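Long-range contacts in pseudopodium-enriched atypical kinase 1 (Homo sapiens, PDB 6BHC), which is a pseudokinase built on the protein kinase fold that probably signals through dimerization and partner assembly rather than by phosphate transfer: residues L156-F161 with L209-Y214; C181-Q186 with T236-S241; G42-L47 with I117-G122. The protein carries 1 engineered substitution. One frame throughout, in Å; residues are numbered along the deposited sequence.

Interaction 1: L156-F161 with L209-Y214; sequences LTVADF and LLLVHY
Val-158 and Thr-157, at the start of helix 158-163, dock on the middle strand of a small antiparallel sheet through Leu-209, Leu-210 and Leu-211. Two backbone hydrogen bonds join the segments: Leu-211 N gives to Leu-156 O, and Val-158 N to Leu-209 O at 2.9 Å. Between them the strands come close, Thr-157 CA lying 4.3 Å from Leu-210 CA as a non-hydrogen-bonded pair. The dense part gathers round Val-158 CG2, which presses on Leu-209 CB at 3.6 Å and also meets CG and CD2 of Leu-211. Leu-211 CD1 then reaches Phe-161 CB at 3.8 Å. On the looser side Leu-156, partly exposed, merely crosses Leu-211 at an angle, CD2 to CB at 3.9 Å, and the Phe-161 ring leads off from the strand. With chi1 at 59°, Thr-157 sends CG2 to Leu-210 CD2 (3.7 Å) and holds OG1 over the helix start. There OG1 accepts from Asp-160 N at 3.2 Å while Asp-160 OD2 accepts from Thr-157 N at 3.2 Å: a capping box. A valine here would have no OG1, and Asp-160 N would probably be left without its capping acceptor, the first turn of the helix less firmly closed. The arrangement is that of a kinase C-lobe, where the chain after the hinge meets the strand following the catalytic loop. Leu-210 occupies the position that in active kinases usually underlies the adenine; here it and Thr-157 touch Cys-66 of strand 66-67, consistent with an altered nucleotide cleft. Beneath, Leu-209 rests on Leu-187 and Leu-211 on Leu-183 of helix 173-194, and strand 237-240 completes the sheet on the edge away from strand 156-157.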
# COMPACT_ATOMS: atom_id res chain seq x y z
N LEU A 156 -8.27 17.78 25.68
CA LEU A 156 -8.58 17.31 27.02
C LEU A 156 -7.35 16.58 27.55
O LEU A 156 -6.39 16.35 26.81
CB LEU A 156 -9.82 16.40 27.04
CG LEU A 156 -9.68 14.99 26.45
CD1 LEU A 156 -10.79 14.10 26.99
CD2 LEU A 156 -9.71 15.02 24.93
N THR A 157 -7.40 16.22 28.82
CA THR A 157 -6.37 15.40 29.44
C THR A 157 -6.86 13.97 29.58
O THR A 157 -8.04 13.67 29.40
CB THR A 157 -5.96 15.95 30.81
OG1 THR A 157 -7.11 15.98 31.67
CG2 THR A 157 -5.39 17.35 30.68
N VAL A 158 -5.93 13.07 29.92
CA VAL A 158 -6.33 11.70 30.20
C VAL A 158 -7.21 11.65 31.45
O VAL A 158 -8.15 10.86 31.52
CB VAL A 158 -5.10 10.79 30.32
CG1 VAL A 158 -5.52 9.38 30.71
CG2 VAL A 158 -4.34 10.77 29.01
N ALA A 159 -6.93 12.52 32.43
CA ALA A 159 -7.80 12.60 33.60
C ALA A 159 -9.24 12.94 33.20
O ALA A 159 -10.19 12.35 33.73
CB ALA A 159 -7.26 13.64 34.59
N ASP A 160 -9.41 13.87 32.26
CA ASP A 160 -10.75 14.19 31.78
C ASP A 160 -11.36 13.01 31.04
O ASP A 160 -12.56 12.73 31.19
CB ASP A 160 -10.71 15.42 30.88
CG ASP A 160 -10.15 16.65 31.57
OD1 ASP A 160 -10.41 16.83 32.78
OD2 ASP A 160 -9.46 17.44 30.90
N PHE A 161 -10.56 12.32 30.24
CA PHE A 161 -11.05 11.16 29.50
C PHE A 161 -11.48 10.05 30.46
O PHE A 161 -12.55 9.45 30.29
CB PHE A 161 -9.98 10.67 28.53
CG PHE A 161 -10.27 9.33 27.93
CD1 PHE A 161 -11.18 9.20 26.90
CD2 PHE A 161 -9.61 8.19 28.38
CE1 PHE A 161 -11.45 7.96 26.34
CE2 PHE A 161 -9.87 6.96 27.82
CZ PHE A 161 -10.79 6.84 26.80
N LEU A 209 -1.07 14.45 31.23
CA LEU A 209 -1.06 13.77 29.94
C LEU A 209 -2.18 14.35 29.08
O LEU A 209 -3.35 14.27 29.45
CB LEU A 209 -1.23 12.27 30.11
CG LEU A 209 -0.27 11.59 31.09
CD1 LEU A 209 -0.58 10.11 31.22
CD2 LEU A 209 1.18 11.80 30.67
N LEU A 210 -1.81 14.92 27.94
CA LEU A 210 -2.74 15.60 27.06
C LEU A 210 -3.12 14.71 25.88
O LEU A 210 -2.33 13.87 25.43
CB LEU A 210 -2.13 16.91 26.53
CG LEU A 210 -1.45 17.79 27.57
CD1 LEU A 210 -0.76 18.98 26.91
CD2 LEU A 210 -2.45 18.26 28.61
N LEU A 211 -4.34 14.90 25.39
CA LEU A 211 -4.86 14.17 24.24
C LEU A 211 -5.13 15.15 23.11
O LEU A 211 -5.92 16.09 23.27
CB LEU A 211 -6.14 13.41 24.61
CG LEU A 211 -5.95 12.27 25.60
CD1 LEU A 211 -7.29 11.67 25.99
CD2 LEU A 211 -5.04 11.21 25.01
N VAL A 212 -4.48 14.94 21.97
CA VAL A 212 -4.62 15.80 20.80
C VAL A 212 -4.97 14.95 19.59
O VAL A 212 -4.94 13.72 19.64
CB VAL A 212 -3.34 16.63 20.53
CG1 VAL A 212 -2.87 17.33 21.79
CG2 VAL A 212 -2.25 15.73 19.98
N HIS A 213 -5.31 15.62 18.50
CA HIS A 213 -5.63 14.94 17.25
C HIS A 213 -4.38 14.73 16.41
O HIS A 213 -3.29 15.23 16.71
CB HIS A 213 -6.67 15.74 16.46
CG HIS A 213 -8.06 15.66 17.02
ND1 HIS A 213 -8.60 16.64 17.82
CD2 HIS A 213 -9.01 14.70 16.89
CE1 HIS A 213 -9.83 16.29 18.16
NE2 HIS A 213 -10.10 15.12 17.61
N TYR A 214 -4.55 13.97 15.33
CA TYR A 214 -3.46 13.74 14.39
C TYR A 214 -4.05 13.63 12.99
O TYR A 214 -5.11 13.03 12.79
CB TYR A 214 -2.66 12.48 14.74
CG TYR A 214 -3.43 11.19 14.60
CD1 TYR A 214 -4.18 10.68 15.64
CD2 TYR A 214 -3.39 10.47 13.41
CE1 TYR A 214 -4.88 9.49 15.51
CE2 TYR A 214 -4.08 9.28 13.27
CZ TYR A 214 -4.83 8.80 14.32
OH TYR A 214 -5.52 7.61 14.18

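Interaction 2: C181-Q186 with T236-S241; sequences CLLLLQ and TRLIVS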
# COMPACT_ATOMS: atom_id res chain seq x y z
N CYS A 181 -4.63 0.51 26.95
CA CYS A 181 -3.35 -0.05 26.51
C CYS A 181 -2.70 0.82 25.45
O CYS A 181 -1.47 0.98 25.44
CB CYS A 181 -3.55 -1.47 25.99
SG CYS A 181 -4.01 -2.69 27.25
N LEU A 182 -3.50 1.39 24.54
CA LEU A 182 -2.93 2.23 23.49
C LEU A 182 -2.37 3.53 24.05
O LEU A 182 -1.33 4.01 23.59
CB LEU A 182 -3.99 2.51 22.42
CG LEU A 182 -4.19 1.39 21.40
CD1 LEU A 182 -5.42 1.67 20.54
CD2 LEU A 182 -2.95 1.24 20.53
N LEU A 183 -3.05 4.12 25.03
CA LEU A 183 -2.51 5.32 25.67
C LEU A 183 -1.27 5.00 26.49
O LEU A 183 -0.29 5.75 26.46
CB LEU A 183 -3.58 5.98 26.55
CG LEU A 183 -4.81 6.51 25.82
CD1 LEU A 183 -5.73 7.25 26.79
CD2 LEU A 183 -4.40 7.41 24.66
N LEU A 184 -1.29 3.88 27.22
CA LEU A 184 -0.12 3.49 28.00
C LEU A 184 1.07 3.17 27.10
O LEU A 184 2.22 3.43 27.47
CB LEU A 184 -0.45 2.29 28.88
CG LEU A 184 -1.40 2.54 30.06
CD1 LEU A 184 -1.77 1.22 30.74
CD2 LEU A 184 -0.78 3.50 31.05
N LEU A 185 0.81 2.62 25.91
CA LEU A 185 1.89 2.33 24.97
C LEU A 185 2.57 3.62 24.50
O LEU A 185 3.80 3.67 24.38
CB LEU A 185 1.35 1.54 23.78
CG LEU A 185 2.38 1.10 22.74
CD1 LEU A 185 3.42 0.22 23.39
CD2 LEU A 185 1.70 0.37 21.59
N GLN A 186 1.78 4.66 24.23
CA GLN A 186 2.36 5.94 23.84
C GLN A 186 3.13 6.57 24.99
O GLN A 186 4.17 7.20 24.77
CB GLN A 186 1.28 6.88 23.34
CG GLN A 186 0.51 6.38 22.13
CD GLN A 186 -0.54 7.36 21.67
OE1 GLN A 186 -0.23 8.47 21.23
NE2 GLN A 186 -1.80 6.96 21.76
N THR A 236 -6.64 10.94 20.10
CA THR A 236 -6.01 9.70 20.54
C THR A 236 -4.50 9.78 20.62
O THR A 236 -3.86 8.79 21.00
CB THR A 236 -6.42 8.54 19.62
OG1 THR A 236 -6.17 8.91 18.26
CG2 THR A 236 -7.89 8.21 19.79
N ARG A 237 -3.90 10.92 20.28
CA ARG A 237 -2.46 11.10 20.39
C ARG A 237 -2.13 11.62 21.79
O ARG A 237 -2.55 12.73 22.15
CB ARG A 237 -1.94 12.07 19.32
CG ARG A 237 -0.49 12.49 19.52
CD ARG A 237 -0.05 13.47 18.45
NE ARG A 237 1.31 13.95 18.67
CZ ARG A 237 1.93 14.81 17.87
NH1 ARG A 237 1.31 15.28 16.80
NH2 ARG A 237 3.17 15.20 18.15
N LEU A 238 -1.39 10.83 22.56
CA LEU A 238 -1.02 11.21 23.92
C LEU A 238 0.26 12.03 23.90
O LEU A 238 1.19 11.75 23.14
CB LEU A 238 -0.84 9.96 24.79
CG LEU A 238 -0.48 10.16 26.27
CD1 LEU A 238 -1.20 9.14 27.15
CD2 LEU A 238 1.02 10.07 26.49
N ILE A 239 0.30 13.06 24.75
CA ILE A 239 1.42 13.98 24.82
C ILE A 239 1.78 14.19 26.28
O ILE A 239 0.94 14.64 27.07
CB ILE A 239 1.11 15.31 24.13
CG1 ILE A 239 1.12 15.13 22.60
CG2 ILE A 239 2.10 16.38 24.55
CD1 ILE A 239 0.94 16.41 21.82
N VAL A 240 3.01 13.85 26.65
CA VAL A 240 3.49 14.05 28.01
C VAL A 240 3.91 15.50 28.19
O VAL A 240 4.65 16.05 27.37
CB VAL A 240 4.66 13.10 28.32
CG1 VAL A 240 5.07 13.22 29.78
CG2 VAL A 240 4.30 11.66 27.98
N SER A 241 3.43 16.13 29.26
CA SER A 241 3.71 17.53 29.51
C SER A 241 4.04 17.73 30.98
O SER A 241 4.09 16.77 31.77
CB SER A 241 2.52 18.42 29.10
OG SER A 241 1.42 18.21 29.97
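Gln-186 sends CG away from its own carbonyl carbon (chi1 -61°) and stretches on from there, which carries its amide off the helix to the backbone of Thr-236 and Leu-238. Leu-238 meets it with CG anti to the backbone N (chi1 -178°), a turn that swings CD1 back toward the helix. The Gln-186 amide grips the strand with both ends. NE2 gives an almost straight hydrogen bond to Thr-236 O at 2.9 Å, the acceptor lying practically in the amide plane. OE1 takes the N-H of Leu-238, also at 2.9 Å, but this donor stands 48° out of the carbonyl plane of the side chain. Arg-237, between the two gripped backbone groups, shares with Thr-236 a classic beta bulge opposite Val-212, so the glutamine engages the chain just where the strand is irregular. Arg-237 CB is directed away from the helix; its NE bonds to Phe-115 O and its guanidinium makes a cation-pi contact with the Phe-115 ring. Leucine methyls pack beside the amide: Leu-238 CD1 meets Leu-183 CB at 4.0 Å and lies 3.6 Å from the carbonyl Leu-183 O, while Leu-183 CD2 comes to 3.9 Å from Thr-236 O. Helix 181-186 and strand 237-240 run 8.2 Å apart at their axes' closest approach, joining the long C-lobe helix of the kinase fold to the strand that leads into the segment equivalent to DFG. Asn-116 ND2 adds a weak bond to Gln-186 OE1. Because the two amide ends face opposite backbone polarities, turning the group over would probably set oxygen against oxygen and N-H against N-H; the buried side chain is therefore likely to be held in one orientation.

Interaction 3: G42-L47 with I117-G122; sequences GQKDQL and IQQDCG
Gln-46 and Leu-47 lie along Cys-121 in the link between helix 104-109 and strand 123-128, the αC-β4 loop of a kinase N-lobe; their own segment is the loop after the N-terminal helix 16-39. The touching parts run nearly parallel, 19° apart. The Gln-46 side chain follows the opposing backbone: CB lies 3.8 Å from Cys-121 O, CG 3.8 Å from Cys-121 C, and CD 4.0 Å from Gly-122 N. At the tip NE2 comes within 3.2 Å of Asp-120 OD1, yet the angle is too poor for a hydrogen bond, and the amide and carboxylate planes are 53° apart. Asp-120 is instead engaged by Arg-108, in a salt bridge through OD2. On the other flank the aliphatic stem of Lys-44 passes across Gln-119, Lys-44 CD lying 3.4 Å from Gln-119 OE1. Lys-44 NZ bends back to bond with Gly-42 O and Met-40 O of its own loop. Leu-47 CD1 touches Cys-121 SG at 4.2 Å. A single hydrogen bond fastens the two loops: Leu-47 N to Cys-121 O at 2.8 Å, with the donor tilted 32° from the carbonyl plane.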
# COMPACT_ATOMS: atom_id res chain seq x y z
N GLY A 42 5.54 18.97 9.67
CA GLY A 42 5.04 20.28 10.03
C GLY A 42 6.18 21.20 10.42
O GLY A 42 7.27 20.77 10.80
N GLN A 43 5.92 22.50 10.31
CA GLN A 43 6.92 23.49 10.69
C GLN A 43 7.12 23.49 12.20
O GLN A 43 6.17 23.44 12.98
CB GLN A 43 6.49 24.89 10.22
CG GLN A 43 7.45 25.99 10.63
CD GLN A 43 6.99 27.36 10.16
OE1 GLN A 43 6.08 27.48 9.34
NE2 GLN A 43 7.63 28.41 10.68
N LYS A 44 8.39 23.55 12.62
CA LYS A 44 8.73 23.53 14.03
C LYS A 44 9.71 24.64 14.41
O LYS A 44 10.27 24.60 15.51
CB LYS A 44 9.30 22.17 14.44
CG LYS A 44 8.32 21.03 14.22
CD LYS A 44 8.95 19.68 14.50
CE LYS A 44 8.00 18.56 14.12
NZ LYS A 44 7.63 18.63 12.68
N ASP A 45 9.93 25.61 13.53
CA ASP A 45 10.77 26.75 13.89
C ASP A 45 10.06 27.62 14.92
O ASP A 45 8.87 27.90 14.81
CB ASP A 45 11.10 27.58 12.65
CG ASP A 45 11.84 26.78 11.59
OD1 ASP A 45 12.49 25.78 11.95
OD2 ASP A 45 11.78 27.16 10.40
N GLN A 46 10.81 28.04 15.94
CA GLN A 46 10.23 28.86 16.99
C GLN A 46 9.93 30.26 16.46
O GLN A 46 10.63 30.80 15.61
CB GLN A 46 11.16 28.94 18.19
CG GLN A 46 11.13 27.71 19.08
CD GLN A 46 11.70 27.98 20.47
OE1 GLN A 46 12.37 28.98 20.70
NE2 GLN A 46 11.42 27.07 21.40
N LEU A 47 8.86 30.85 16.99
CA LEU A 47 8.47 32.20 16.61
C LEU A 47 9.29 33.23 17.37
O LEU A 47 9.94 32.93 18.37
CB LEU A 47 6.98 32.41 16.86
CG LEU A 47 6.04 31.42 16.18
CD1 LEU A 47 4.60 31.64 16.63
CD2 LEU A 47 6.15 31.54 14.66
N ILE A 117 5.83 13.71 23.28
CA ILE A 117 6.37 14.68 24.21
C ILE A 117 6.04 16.07 23.69
O ILE A 117 6.16 16.34 22.49
CB ILE A 117 7.90 14.50 24.41
CG1 ILE A 117 8.18 13.11 24.98
CG2 ILE A 117 8.46 15.58 25.32
CD1 ILE A 117 9.63 12.87 25.32
N GLN A 118 5.62 16.95 24.59
CA GLN A 118 5.10 18.25 24.19
C GLN A 118 6.18 19.10 23.54
O GLN A 118 7.31 19.20 24.04
CB GLN A 118 4.52 18.99 25.40
CG GLN A 118 3.87 20.31 25.04
CD GLN A 118 3.08 20.90 26.19
OE1 GLN A 118 3.55 20.95 27.32
NE2 GLN A 118 1.87 21.36 25.90
N GLN A 119 5.84 19.71 22.41
CA GLN A 119 6.69 20.66 21.71
C GLN A 119 6.12 22.07 21.87
O GLN A 119 4.93 22.26 22.10
CB GLN A 119 6.80 20.32 20.22
CG GLN A 119 7.11 18.87 19.92
CD GLN A 119 6.98 18.55 18.44
OE1 GLN A 119 7.55 19.23 17.59
NE2 GLN A 119 6.22 17.51 18.13
N ASP A 120 7.00 23.06 21.74
CA ASP A 120 6.59 24.46 21.80
C ASP A 120 7.33 25.23 20.72
O ASP A 120 8.42 24.85 20.29
CB ASP A 120 6.86 25.08 23.18
CG ASP A 120 8.34 25.22 23.48
OD1 ASP A 120 8.92 26.27 23.15
OD2 ASP A 120 8.92 24.27 24.06
N CYS A 121 6.72 26.33 20.27
CA CYS A 121 7.31 27.20 19.26
C CYS A 121 7.56 28.60 19.81
O CYS A 121 7.55 29.58 19.06
CB CYS A 121 6.43 27.26 18.01
SG CYS A 121 4.73 27.82 18.30
N GLY A 122 7.80 28.71 21.11
CA GLY A 122 8.11 29.99 21.71
C GLY A 122 7.43 30.22 23.05
O GLY A 122 6.52 29.47 23.43

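From the N terminus, interaction 3 comes first: it closes the loop from 42-47 to 117-122, holding the segment after helix 16-39 against the αC-β4 loop. It is complete before interactions 1 and 2 begin. Those two cross, since 181-186 falls between the segments of interaction 1 and 209-214 between those of interaction 2. They meet in one sheet, where strands 209-212 and 237-240 are neighbours bonded through Leu-210 O and Ile-239 N. Interaction 1 thus ties the post-hinge chain to this sheet, and interaction 2 ties the sheet to helix 173-194. Gln-118 N bonds Val-240 O, bringing the N-lobe loop of interaction 3 to the C-lobe sheet.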